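Local structure of dTDP-4-dehydrorhamnose reductase (Sulfolobus tokodaii, 2GGS) at residues H104-Y109 and L136-A141; S146-T151 and T202-V207; A176-Y181 and E233-R238. The protein probably catalyses the NADPH-dependent reduction of dTDP-4-dehydrorhamnose to dTDP-L-rhamnose, and binds NADPH in a Rossmann-fold domain. All coordinates share one frame; numbering follows the deposited sequence.

Contact 1: H104-Y109 and L136-A141. With NDP (NADPH dihydro-nicotinamide-adenine-dinucleotide phosphate), chain C.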
loop_
_atom_site.group_PDB
_atom_site.type_symbol
_atom_site.label_atom_id
_atom_site.label_comp_id
_atom_site.label_asym_id
_atom_site.label_seq_id
_atom_site.Cartn_x
_atom_site.Cartn_y
_atom_site.Cartn_z
ATOM N N HIS A 104 -5.514 -6.678 -6.035
ATOM C CA HIS A 104 -4.492 -5.717 -6.393
ATOM C C HIS A 104 -4.526 -4.577 -5.357
ATOM O O HIS A 104 -5.598 -4.072 -5.029
ATOM C CB HIS A 104 -4.759 -5.137 -7.796
ATOM C CG HIS A 104 -3.898 -3.957 -8.093
ATOM N ND1 HIS A 104 -2.529 -4.080 -8.249
ATOM C CD2 HIS A 104 -4.174 -2.631 -8.179
ATOM C CE1 HIS A 104 -2.004 -2.883 -8.417
ATOM N NE2 HIS A 104 -2.979 -1.985 -8.405
ATOM N N ILE A 105 -3.360 -4.161 -4.879
ATOM C CA ILE A 105 -3.324 -3.117 -3.849
ATOM C C ILE A 105 -3.067 -1.762 -4.485
ATOM O O ILE A 105 -2.164 -1.602 -5.312
ATOM C CB ILE A 105 -2.262 -3.427 -2.759
ATOM C CG1 ILE A 105 -2.412 -4.867 -2.201
ATOM C CG2 ILE A 105 -2.344 -2.337 -1.643
ATOM C CD1 ILE A 105 -3.792 -5.219 -1.624
ATOM N N SER A 106 -3.882 -0.764 -4.122
ATOM C CA SER A 106 -3.738 0.559 -4.679
ATOM C C SER A 106 -3.645 1.632 -3.579
ATOM O O SER A 106 -3.401 1.319 -2.406
ATOM C CB SER A 106 -4.845 0.850 -5.705
ATOM O OG SER A 106 -4.598 2.044 -6.458
ATOM N N THR A 107 -3.779 2.889 -3.985
ATOM C CA THR A 107 -3.362 4.025 -3.138
ATOM C C THR A 107 -4.356 5.187 -3.132
ATOM O O THR A 107 -4.993 5.497 -4.139
ATOM C CB THR A 107 -1.933 4.535 -3.552
ATOM O OG1 THR A 107 -1.549 5.658 -2.736
ATOM C CG2 THR A 107 -1.898 4.938 -5.040
ATOM N N ASP A 108 -4.404 5.879 -1.989
ATOM C CA ASP A 108 -5.109 7.133 -1.834
ATOM C C ASP A 108 -4.547 8.271 -2.696
ATOM O O ASP A 108 -5.246 9.239 -2.977
ATOM C CB ASP A 108 -5.145 7.519 -0.331
ATOM C CG ASP A 108 -3.769 7.749 0.277
ATOM O OD1 ASP A 108 -2.765 7.122 -0.159
ATOM O OD2 ASP A 108 -3.688 8.553 1.238
ATOM N N TYR A 109 -3.275 8.144 -3.153
ATOM C CA TYR A 109 -2.689 9.158 -4.042
ATOM C C TYR A 109 -3.242 9.108 -5.481
ATOM O O TYR A 109 -2.847 9.900 -6.314
ATOM C CB TYR A 109 -1.136 9.089 -4.053
ATOM C CG TYR A 109 -0.487 9.671 -2.820
ATOM C CD1 TYR A 109 -1.237 9.875 -1.624
ATOM C CD2 TYR A 109 0.857 10.053 -2.827
ATOM C CE1 TYR A 109 -0.641 10.423 -0.482
ATOM C CE2 TYR A 109 1.466 10.596 -1.669
ATOM C CZ TYR A 109 0.704 10.773 -0.511
ATOM O OH TYR A 109 1.268 11.296 0.646
ATOM N N LEU A 136 -3.031 3.915 -13.344
ATOM C CA LEU A 136 -2.942 3.088 -14.556
ATOM C C LEU A 136 -2.908 1.594 -14.224
ATOM O O LEU A 136 -3.627 0.816 -14.851
ATOM C CB LEU A 136 -1.768 3.542 -15.445
ATOM C CG LEU A 136 -1.896 5.012 -15.892
ATOM C CD1 LEU A 136 -0.687 5.417 -16.730
ATOM C CD2 LEU A 136 -3.214 5.388 -16.613
ATOM N N GLY A 137 -2.182 1.188 -13.188
ATOM C CA GLY A 137 -2.258 -0.182 -12.705
ATOM C C GLY A 137 -3.669 -0.588 -12.285
ATOM O O GLY A 137 -4.106 -1.687 -12.601
ATOM N N GLU A 138 -4.380 0.306 -11.590
ATOM C CA GLU A 138 -5.787 0.021 -11.251
ATOM C C GLU A 138 -6.599 -0.277 -12.488
ATOM O O GLU A 138 -7.517 -1.124 -12.483
ATOM C CB GLU A 138 -6.492 1.227 -10.602
ATOM C CG GLU A 138 -6.146 1.505 -9.232
ATOM C CD GLU A 138 -7.205 2.355 -8.560
ATOM O OE1 GLU A 138 -6.974 2.693 -7.392
ATOM O OE2 GLU A 138 -8.237 2.686 -9.216
ATOM N N THR A 139 -6.303 0.463 -13.541
ATOM C CA THR A 139 -7.057 0.370 -14.776
ATOM C C THR A 139 -6.800 -0.990 -15.407
ATOM O O THR A 139 -7.740 -1.682 -15.839
ATOM C CB THR A 139 -6.724 1.555 -15.688
ATOM O OG1 THR A 139 -6.951 2.781 -14.954
ATOM C CG2 THR A 139 -7.574 1.552 -16.968
ATOM N N PHE A 140 -5.541 -1.429 -15.425
ATOM C CA PHE A 140 -5.292 -2.788 -15.916
ATOM C C PHE A 140 -5.946 -3.859 -15.044
ATOM O O PHE A 140 -6.322 -4.916 -15.552
ATOM C CB PHE A 140 -3.789 -3.095 -15.967
ATOM C CG PHE A 140 -3.022 -2.362 -17.043
ATOM C CD1 PHE A 140 -3.361 -2.463 -18.399
ATOM C CD2 PHE A 140 -1.905 -1.591 -16.681
ATOM C CE1 PHE A 140 -2.560 -1.812 -19.377
ATOM C CE2 PHE A 140 -1.081 -0.919 -17.646
ATOM C CZ PHE A 140 -1.434 -1.035 -19.001
ATOM N N ALA A 141 -6.031 -3.602 -13.735
ATOM C CA ALA A 141 -6.536 -4.567 -12.738
ATOM C C ALA A 141 -8.063 -4.692 -12.731
ATOM O O ALA A 141 -8.594 -5.673 -12.196
ATOM C CB ALA A 141 -6.039 -4.221 -11.370
HETATM P PA NDP C . 7.190 -1.356 0.092
HETATM O O1A NDP C . 7.933 -0.234 -0.504
HETATM O O2A NDP C . 7.572 -1.655 1.493
HETATM O O5B NDP C . 7.345 -2.681 -0.753
HETATM C C5B NDP C . 7.439 -2.631 -2.166
HETATM C C4B NDP C . 7.528 -4.068 -2.612
HETATM O O4B NDP C . 7.474 -4.073 -4.040
HETATM C C3B NDP C . 8.793 -4.769 -2.145
HETATM O O3B NDP C . 8.460 -6.073 -1.752
HETATM C C2B NDP C . 9.620 -4.797 -3.437
HETATM O O2B NDP C . 10.454 -5.915 -3.405
HETATM C C1B NDP C . 8.503 -4.958 -4.459
HETATM N N9A NDP C . 8.953 -4.575 -5.801
HETATM C C8A NDP C . 9.247 -3.322 -6.246
HETATM N N7A NDP C . 9.652 -3.413 -7.545
HETATM C C5A NDP C . 9.611 -4.710 -7.897
HETATM C C6A NDP C . 9.928 -5.378 -9.086
HETATM N N6A NDP C . 10.475 -4.698 -10.131
HETATM N N1A NDP C . 9.793 -6.740 -9.085
HETATM C C2A NDP C . 9.345 -7.473 -7.992
HETATM N N3A NDP C . 9.052 -6.808 -6.826
HETATM C C4A NDP C . 9.194 -5.462 -6.797
HETATM O O3 NDP C . 5.640 -0.937 -0.135
HETATM P PN NDP C . 4.408 -1.159 0.896
HETATM O O1N NDP C . 4.379 -2.469 1.507
HETATM O O2N NDP C . 4.454 0.073 1.716
HETATM O O5D NDP C . 3.191 -0.969 -0.125
HETATM C C5D NDP C . 2.390 -2.084 -0.505
HETATM C C4D NDP C . 1.340 -1.692 -1.536
HETATM O O4D NDP C . 0.512 -0.705 -0.968
HETATM C C3D NDP C . 1.904 -1.092 -2.821
HETATM O O3D NDP C . 1.003 -1.497 -3.816
HETATM C C2D NDP C . 1.799 0.398 -2.605
HETATM O O2D NDP C . 1.746 1.079 -3.847
HETATM C C1D NDP C . 0.468 0.445 -1.817
HETATM N N1N NDP C . 0.378 1.675 -1.020
HETATM C C2N NDP C . 1.450 2.008 -0.237
HETATM C C3N NDP C . 1.382 3.039 0.688
HETATM C C7N NDP C . 2.587 3.350 1.516
HETATM O O7N NDP C . 2.598 4.535 2.278
HETATM N N7N NDP C . 3.628 2.521 1.509
HETATM C C4N NDP C . 0.108 3.848 0.851
HETATM C C5N NDP C . -1.009 3.433 -0.077
HETATM C C6N NDP C . -0.819 2.359 -0.955
HETATM P P2B NDP C . 12.076 -5.794 -3.072
HETATM O O1X NDP C . 12.412 -7.185 -2.711
HETATM O O2X NDP C . 12.273 -4.811 -1.968
HETATM O O3X NDP C . 12.837 -5.292 -4.326
#
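Strand 104-107 carries H104 and S106 past A141 and E138 of helix 136-141, the two axes approaching to 9.1 Å and running roughly antiparallel, at 147°, as in a beta-alpha-beta unit whose helix returns beside the strand it came from. S106 faces E138, their CA atoms 6.9 Å apart; H104 pairs with A141, about one helical turn on from E138.

S106 carries the polar link. With OG set anti to the backbone N (chi1 -169°), the hydroxyl meets the end of the E138 side chain and donates to OE1 at 2.6 Å, using the carboxylate lone pair that points away from OE2. E138 gets there by an extended chain, and its CG passes within 3.2 Å of S106 OG. The same OE1 is held by a salt bridge to NE of R150, on the next strand. H104 contributes an apolar flank: its CB rests 3.9 Å from the CB of A141, while NE2 comes obliquely to the backbone of G137 and E138, and ND1 takes the polar partner, N63. A glutamine in place of E138 would probably leave R150 without its charged mate.

On the cofactor side, S106 O sits 3.1 Å from C6N of the NADPH nicotinamide, and T107 OG1 is 3.5 Å from C5N. That hydroxyl also accepts from the backbone N of Y109, an ST turn closing the strand end. T107, with Y130 and K134 of the same helix, fits the Ser/Thr-Tyr-Lys arrangement of short-chain dehydrogenases.

The strand thus works on two sides: a buried carboxylate oxygen, gripped by a hydroxyl and a guanidinium, ties its helix-facing side down, and its C-terminal end offers a carbonyl and a threonine to the nicotinamide.

Contact 2: S146-T151 and T202-V207. With NDP (NADPH dihydro-nicotinamide-adenine-dinucleotide phosphate), chain C.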
loop_
_atom_site.group_PDB
_atom_site.type_symbol
_atom_site.label_atom_id
_atom_site.label_comp_id
_atom_site.label_asym_id
_atom_site.label_seq_id
_atom_site.Cartn_x
_atom_site.Cartn_y
_atom_site.Cartn_z
ATOM N N SER A 146 -11.929 -9.454 -10.225
ATOM C CA SER A 146 -10.744 -9.053 -9.419
ATOM C C SER A 146 -11.198 -8.086 -8.324
ATOM O O SER A 146 -12.292 -7.538 -8.408
ATOM C CB SER A 146 -9.685 -8.351 -10.264
ATOM O OG SER A 146 -10.108 -7.053 -10.592
ATOM N N LEU A 147 -10.330 -7.867 -7.345
ATOM C CA LEU A 147 -10.589 -6.908 -6.254
ATOM C C LEU A 147 -9.419 -5.911 -6.208
ATOM O O LEU A 147 -8.262 -6.339 -6.169
ATOM C CB LEU A 147 -10.630 -7.645 -4.911
ATOM C CG LEU A 147 -10.936 -6.772 -3.700
ATOM C CD1 LEU A 147 -12.328 -6.107 -3.860
ATOM C CD2 LEU A 147 -10.820 -7.610 -2.429
ATOM N N ILE A 148 -9.746 -4.616 -6.196
ATOM C CA ILE A 148 -8.764 -3.532 -6.005
ATOM C C ILE A 148 -9.015 -3.034 -4.583
ATOM O O ILE A 148 -10.145 -2.654 -4.228
ATOM C CB ILE A 148 -8.935 -2.365 -7.003
ATOM C CG1 ILE A 148 -8.498 -2.791 -8.418
ATOM C CG2 ILE A 148 -8.153 -1.119 -6.536
ATOM C CD1 ILE A 148 -9.091 -1.927 -9.515
ATOM N N ILE A 149 -7.956 -3.045 -3.778
ATOM C CA ILE A 149 -8.031 -2.516 -2.413
ATOM C C ILE A 149 -7.236 -1.223 -2.365
ATOM O O ILE A 149 -6.020 -1.262 -2.525
ATOM C CB ILE A 149 -7.460 -3.516 -1.383
ATOM C CG1 ILE A 149 -8.182 -4.877 -1.400
ATOM C CG2 ILE A 149 -7.516 -2.888 0.012
ATOM C CD1 ILE A 149 -7.620 -5.859 -0.377
ATOM N N ARG A 150 -7.908 -0.078 -2.159
ATOM C CA ARG A 150 -7.151 1.178 -2.032
ATOM C C ARG A 150 -6.852 1.393 -0.549
ATOM O O ARG A 150 -7.713 1.217 0.303
ATOM C CB ARG A 150 -7.921 2.374 -2.545
ATOM C CG ARG A 150 -8.339 2.275 -4.013
ATOM C CD ARG A 150 -8.614 3.682 -4.583
ATOM N NE ARG A 150 -9.044 3.671 -5.983
ATOM C CZ ARG A 150 -10.300 3.902 -6.380
ATOM N NH1 ARG A 150 -11.273 4.144 -5.484
ATOM N NH2 ARG A 150 -10.591 3.882 -7.673
ATOM N N THR A 151 -5.632 1.810 -0.263
ATOM C CA THR A 151 -5.221 2.038 1.137
ATOM C C THR A 151 -4.372 3.311 1.213
ATOM O O THR A 151 -4.078 3.947 0.177
ATOM C CB THR A 151 -4.557 0.790 1.727
ATOM O OG1 THR A 151 -4.426 0.892 3.154
ATOM C CG2 THR A 151 -3.203 0.556 1.114
ATOM N N THR A 202 -15.132 -8.843 -4.838
ATOM C CA THR A 202 -14.699 -8.312 -6.138
ATOM C C THR A 202 -15.067 -6.828 -6.208
ATOM O O THR A 202 -15.818 -6.333 -5.346
ATOM C CB THR A 202 -15.285 -9.106 -7.352
ATOM O OG1 THR A 202 -16.715 -8.979 -7.388
ATOM C CG2 THR A 202 -14.918 -10.589 -7.295
ATOM N N GLY A 203 -14.521 -6.107 -7.195
ATOM C CA GLY A 203 -14.796 -4.677 -7.365
ATOM C C GLY A 203 -13.689 -3.802 -6.793
ATOM O O GLY A 203 -12.508 -4.121 -6.948
ATOM N N ILE A 204 -14.065 -2.699 -6.153
ATOM C CA ILE A 204 -13.089 -1.835 -5.478
ATOM C C ILE A 204 -13.500 -1.725 -4.006
ATOM O O ILE A 204 -14.690 -1.737 -3.700
ATOM C CB ILE A 204 -13.045 -0.432 -6.106
ATOM C CG1 ILE A 204 -12.797 -0.544 -7.612
ATOM C CG2 ILE A 204 -11.958 0.432 -5.435
ATOM C CD1 ILE A 204 -12.880 0.754 -8.346
ATOM N N ILE A 205 -12.532 -1.689 -3.096
ATOM C CA ILE A 205 -12.843 -1.537 -1.658
ATOM C C ILE A 205 -11.755 -0.691 -1.020
ATOM O O ILE A 205 -10.584 -0.868 -1.346
ATOM C CB ILE A 205 -13.066 -2.890 -0.915
ATOM C CG1 ILE A 205 -13.605 -2.712 0.523
ATOM C CG2 ILE A 205 -11.762 -3.717 -0.849
ATOM C CD1 ILE A 205 -14.000 -4.057 1.175
ATOM N N HIS A 206 -12.157 0.251 -0.175
ATOM C CA HIS A 206 -11.199 1.070 0.589
ATOM C C HIS A 206 -10.951 0.458 1.937
ATOM O O HIS A 206 -11.904 0.211 2.701
ATOM C CB HIS A 206 -11.701 2.502 0.778
ATOM C CG HIS A 206 -11.685 3.306 -0.480
ATOM N ND1 HIS A 206 -12.137 4.601 -0.545
ATOM C CD2 HIS A 206 -11.271 2.983 -1.736
ATOM C CE1 HIS A 206 -11.993 5.051 -1.786
ATOM N NE2 HIS A 206 -11.430 4.100 -2.514
ATOM N N VAL A 207 -9.688 0.221 2.269
ATOM C CA VAL A 207 -9.333 -0.288 3.598
ATOM C C VAL A 207 -8.166 0.581 4.124
ATOM O O VAL A 207 -7.017 0.369 3.752
ATOM C CB VAL A 207 -8.937 -1.800 3.596
ATOM C CG1 VAL A 207 -8.666 -2.279 4.999
ATOM C CG2 VAL A 207 -10.008 -2.685 2.941
HETATM P PA NDP C . 7.190 -1.356 0.092
HETATM O O1A NDP C . 7.933 -0.234 -0.504
HETATM O O2A NDP C . 7.572 -1.655 1.493
HETATM O O5B NDP C . 7.345 -2.681 -0.753
HETATM C C5B NDP C . 7.439 -2.631 -2.166
HETATM C C4B NDP C . 7.528 -4.068 -2.612
HETATM O O4B NDP C . 7.474 -4.073 -4.040
HETATM C C3B NDP C . 8.793 -4.769 -2.145
HETATM O O3B NDP C . 8.460 -6.073 -1.752
HETATM C C2B NDP C . 9.620 -4.797 -3.437
HETATM O O2B NDP C . 10.454 -5.915 -3.405
HETATM C C1B NDP C . 8.503 -4.958 -4.459
HETATM N N9A NDP C . 8.953 -4.575 -5.801
HETATM C C8A NDP C . 9.247 -3.322 -6.246
HETATM N N7A NDP C . 9.652 -3.413 -7.545
HETATM C C5A NDP C . 9.611 -4.710 -7.897
HETATM C C6A NDP C . 9.928 -5.378 -9.086
HETATM N N6A NDP C . 10.475 -4.698 -10.131
HETATM N N1A NDP C . 9.793 -6.740 -9.085
HETATM C C2A NDP C . 9.345 -7.473 -7.992
HETATM N N3A NDP C . 9.052 -6.808 -6.826
HETATM C C4A NDP C . 9.194 -5.462 -6.797
HETATM O O3 NDP C . 5.640 -0.937 -0.135
HETATM P PN NDP C . 4.408 -1.159 0.896
HETATM O O1N NDP C . 4.379 -2.469 1.507
HETATM O O2N NDP C . 4.454 0.073 1.716
HETATM O O5D NDP C . 3.191 -0.969 -0.125
HETATM C C5D NDP C . 2.390 -2.084 -0.505
HETATM C C4D NDP C . 1.340 -1.692 -1.536
HETATM O O4D NDP C . 0.512 -0.705 -0.968
HETATM C C3D NDP C . 1.904 -1.092 -2.821
HETATM O O3D NDP C . 1.003 -1.497 -3.816
HETATM C C2D NDP C . 1.799 0.398 -2.605
HETATM O O2D NDP C . 1.746 1.079 -3.847
HETATM C C1D NDP C . 0.468 0.445 -1.817
HETATM N N1N NDP C . 0.378 1.675 -1.020
HETATM C C2N NDP C . 1.450 2.008 -0.237
HETATM C C3N NDP C . 1.382 3.039 0.688
HETATM C C7N NDP C . 2.587 3.350 1.516
HETATM O O7N NDP C . 2.598 4.535 2.278
HETATM N N7N NDP C . 3.628 2.521 1.509
HETATM C C4N NDP C . 0.108 3.848 0.851
HETATM C C5N NDP C . -1.009 3.433 -0.077
HETATM C C6N NDP C . -0.819 2.359 -0.955
HETATM P P2B NDP C . 12.076 -5.794 -3.072
HETATM O O1X NDP C . 12.412 -7.185 -2.711
HETATM O O2X NDP C . 12.273 -4.811 -1.968
HETATM O O3X NDP C . 12.837 -5.292 -4.326
HETATM O O HOH W 1 -11.955 -4.929 -9.898
#
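R150 and H206 stand on neighbouring parallel strands, and the arginine can be followed atom by atom along its partner. Its CB lies 3.5 Å from CD2 of H206, CG is 3.8 Å from the same carbon, and CD moves on to NE2 at 3.5 Å. CG lies anti to the carbonyl carbon (chi1 -59°) and the chain runs extended to NE, which carries NE to its salt bridge with E138 and NH1 to the imidazole. CZ then comes 4.0 Å from I204 CG2, a methyl sitting over one guanidinium face toward its rim. At its end the chain splits: NH1 donates to H206 NE2 at 3.0 Å and 157°, while NH2 lies 3.9 Å from I204 CD1. The donated bond stays close to both planes although these are turned 61° apart. Because NE2 is the acceptor, the imidazole proton probably sits on ND1, which makes weak bonds to the carbonyls of Y118 and D251; NH1 is shared with the carbonyl of E120.

Beneath this pair runs a regular ladder. I148 and R150 each donate and accept through their backbones, reaching G203 O, I205 N, I205 O and V207 N, and G203 N starts the series on S146 O. T151 extends it with a side-chain bond, OG1 to V207 O at 2.7 Å, and turns its CG2 to the nicotinamide. On the other sheet face I149 and I205 lie side by side, with L147 CD1 against I205 CG2; helices 186-199 and 253-258 pack on this apolar layer.

Strand 203-206 is the outermost strand at one side of a seven-stranded parallel sheet in the order 3-2-1-4-5-6-7, the Rossmann-type arrangement familiar from short-chain dehydrogenases/reductases.

Contact 3: A176-Y181 and E233-R238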
loop_
_atom_site.group_PDB
_atom_site.type_symbol
_atom_site.label_atom_id
_atom_site.label_comp_id
_atom_site.label_asym_id
_atom_site.label_seq_id
_atom_site.Cartn_x
_atom_site.Cartn_y
_atom_site.Cartn_z
ATOM N N ALA A 176 6.254 18.532 9.115
ATOM C CA ALA A 176 5.037 17.786 8.861
ATOM C C ALA A 176 4.196 18.507 7.845
ATOM O O ALA A 176 3.739 19.629 8.053
ATOM C CB ALA A 176 4.235 17.519 10.174
ATOM N N PHE A 177 3.993 17.836 6.711
ATOM C CA PHE A 177 3.124 18.340 5.676
ATOM C C PHE A 177 1.753 18.727 6.230
ATOM O O PHE A 177 1.116 17.940 6.933
ATOM C CB PHE A 177 2.976 17.274 4.575
ATOM C CG PHE A 177 2.056 17.665 3.450
ATOM C CD1 PHE A 177 2.317 18.800 2.667
ATOM C CD2 PHE A 177 0.944 16.873 3.129
ATOM C CE1 PHE A 177 1.476 19.163 1.603
ATOM C CE2 PHE A 177 0.080 17.224 2.064
ATOM C CZ PHE A 177 0.363 18.371 1.284
ATOM N N LYS A 178 1.313 19.939 5.903
ATOM C CA LYS A 178 -0.061 20.359 6.186
ATOM C C LYS A 178 -1.031 19.652 5.252
ATOM O O LYS A 178 -1.236 20.089 4.115
ATOM C CB LYS A 178 -0.220 21.883 6.065
ATOM C CG LYS A 178 -1.596 22.428 6.510
ATOM C CD LYS A 178 -1.631 23.959 6.362
ATOM C CE LYS A 178 -3.013 24.546 6.403
ATOM N NZ LYS A 178 -2.922 25.952 5.890
ATOM N N GLY A 179 -1.633 18.576 5.756
ATOM C CA GLY A 179 -2.625 17.818 5.004
ATOM C C GLY A 179 -2.975 16.552 5.756
ATOM O O GLY A 179 -2.329 16.230 6.767
ATOM N N TYR A 180 -3.963 15.832 5.235
ATOM C CA TYR A 180 -4.656 14.732 5.950
ATOM C C TYR A 180 -4.330 13.497 5.137
ATOM O O TYR A 180 -4.389 13.549 3.897
ATOM C CB TYR A 180 -6.118 15.007 6.075
ATOM C CG TYR A 180 -6.364 16.275 6.881
ATOM C CD1 TYR A 180 -6.300 17.502 6.260
ATOM C CD2 TYR A 180 -6.654 16.216 8.250
ATOM C CE1 TYR A 180 -6.490 18.659 6.956
ATOM C CE2 TYR A 180 -6.869 17.409 8.997
ATOM C CZ TYR A 180 -6.789 18.617 8.319
ATOM O OH TYR A 180 -7.007 19.819 8.978
ATOM N N TYR A 181 -4.179 12.360 5.781
ATOM C CA TYR A 181 -4.593 11.089 5.227
ATOM C C TYR A 181 -5.131 10.041 6.190
ATOM O O TYR A 181 -5.627 10.401 7.260
ATOM C CB TYR A 181 -3.251 10.596 4.559
ATOM C CG TYR A 181 -2.091 10.201 5.523
ATOM C CD1 TYR A 181 -1.876 10.876 6.749
ATOM C CD2 TYR A 181 -1.190 9.193 5.171
ATOM C CE1 TYR A 181 -0.853 10.513 7.623
ATOM C CE2 TYR A 181 -0.130 8.834 6.022
ATOM C CZ TYR A 181 0.037 9.490 7.252
ATOM O OH TYR A 181 1.054 9.091 8.098
ATOM N N GLU A 233 4.925 22.058 11.363
ATOM C CA GLU A 233 4.042 21.900 10.223
ATOM C C GLU A 233 4.442 22.874 9.115
ATOM O O GLU A 233 4.680 24.063 9.367
ATOM C CB GLU A 233 2.606 22.154 10.649
ATOM C CG GLU A 233 1.543 21.722 9.659
ATOM C CD GLU A 233 0.142 21.831 10.246
ATOM O OE1 GLU A 233 -0.101 22.767 11.043
ATOM O OE2 GLU A 233 -0.723 20.978 9.962
ATOM N N VAL A 234 4.486 22.378 7.885
ATOM C CA VAL A 234 4.834 23.218 6.727
ATOM C C VAL A 234 3.788 23.048 5.606
ATOM O O VAL A 234 3.240 21.955 5.433
ATOM C CB VAL A 234 6.271 22.910 6.221
ATOM C CG1 VAL A 234 7.312 23.261 7.270
ATOM C CG2 VAL A 234 6.435 21.453 5.841
ATOM N N ASP A 235 3.507 24.118 4.852
ATOM C CA ASP A 235 2.542 24.044 3.736
ATOM C C ASP A 235 3.093 23.125 2.672
ATOM O O ASP A 235 2.357 22.353 2.042
ATOM C CB ASP A 235 2.305 25.423 3.105
ATOM C CG ASP A 235 1.475 26.317 3.964
ATOM O OD1 ASP A 235 0.471 25.838 4.532
ATOM O OD2 ASP A 235 1.818 27.520 4.052
ATOM N N GLU A 236 4.403 23.227 2.489
ATOM C CA GLU A 236 5.147 22.370 1.591
ATOM C C GLU A 236 6.434 21.928 2.262
ATOM O O GLU A 236 7.089 22.715 2.940
ATOM C CB GLU A 236 5.422 23.098 0.266
ATOM C CG GLU A 236 4.188 23.208 -0.635
ATOM C CD GLU A 236 3.587 21.839 -0.958
ATOM O OE1 GLU A 236 4.367 20.851 -1.044
ATOM O OE2 GLU A 236 2.345 21.745 -1.116
ATOM N N VAL A 237 6.772 20.654 2.097
ATOM C CA VAL A 237 7.981 20.099 2.666
ATOM C C VAL A 237 9.130 20.441 1.713
ATOM O O VAL A 237 9.003 20.295 0.493
ATOM C CB VAL A 237 7.849 18.565 2.872
ATOM C CG1 VAL A 237 9.127 17.959 3.422
ATOM C CG2 VAL A 237 6.651 18.248 3.792
ATOM N N ARG A 238 10.238 20.918 2.270
ATOM C CA ARG A 238 11.407 21.242 1.459
ATOM C C ARG A 238 12.145 19.954 1.102
ATOM O O ARG A 238 12.327 19.054 1.942
ATOM C CB ARG A 238 12.319 22.245 2.192
ATOM C CG ARG A 238 13.091 21.649 3.377
ATOM C CD ARG A 238 13.206 22.608 4.576
ATOM N NE ARG A 238 14.116 22.092 5.602
ATOM C CZ ARG A 238 14.482 22.760 6.691
ATOM N NH1 ARG A 238 14.007 23.979 6.919
ATOM N NH2 ARG A 238 15.320 22.202 7.563
HETATM O O HOH W 2 -0.433 18.370 9.110
HETATM O O HOH W 3 -0.426 21.983 2.329
HETATM O O HOH W 4 -0.507 27.022 6.596
#
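A176 and V234 open the contact with a backbone bond, V234 N to A176 O at 2.9 Å, the donor standing well above the carbonyl plane rather than on a lone pair. K178 N then reaches back to V234 O at 2.8 Å, so that V234 is held through both its N-H and its C=O, as expected of a short parallel pair.

Around this ladder the side chains divide by character. F177, whose CG is anti to the backbone N (chi1 178°), brings its ring to residues 235-237: CE1 is 3.3 Å from D235 O, E236 OE2 approaches the ring edge, and CB meets V237 CG2 at 3.9 Å. G179, having no CB, leaves room for the far side of the ring. K178 extends alongside D235, with CD 3.4 Å from OD1, but the salt bridge from NZ to that oxygen is long, at 3.7 Å. A water bridges the two, accepting from NZ and donating to OD1. Two others join F177 O to E233 OE2 and K178 O to D235 O.

Farther out, the F177 ring meets W240 and touches R244, A176 lies on R214 and on F160 of helix 160-169, and V234 rests on F175.

Few direct bonds hold the two segments together; beyond the backbone pair, the polar link depends largely on water, leaving K178 and D235 a loose, solvent-mediated charge pair at the surface.

How the contacts relate
Contacts 1 and 2 are two steps of one sheet, their centres 9 Å apart: helix 129-141 leads directly into strand 147-151, which lies between strands 101-107 and 203-206. Their joint is largely polar, E138 OE1 to R150 NE at 2.7 Å and A141 O to S146 OG at 2.6 Å, so the carboxylate of contact 1 also anchors the arginine of contact 2. Both reach NADPH, through S106, T107 and T151. Contact 3 is apart, its centre about 25 Å from that of contact 1 and 27 Å from that of contact 2. The F177 side chain stays about 12 Å from the cofactor, yet contact 3 meets contact 1 where Y181 CB lies 3.9 Å from D108 OD2.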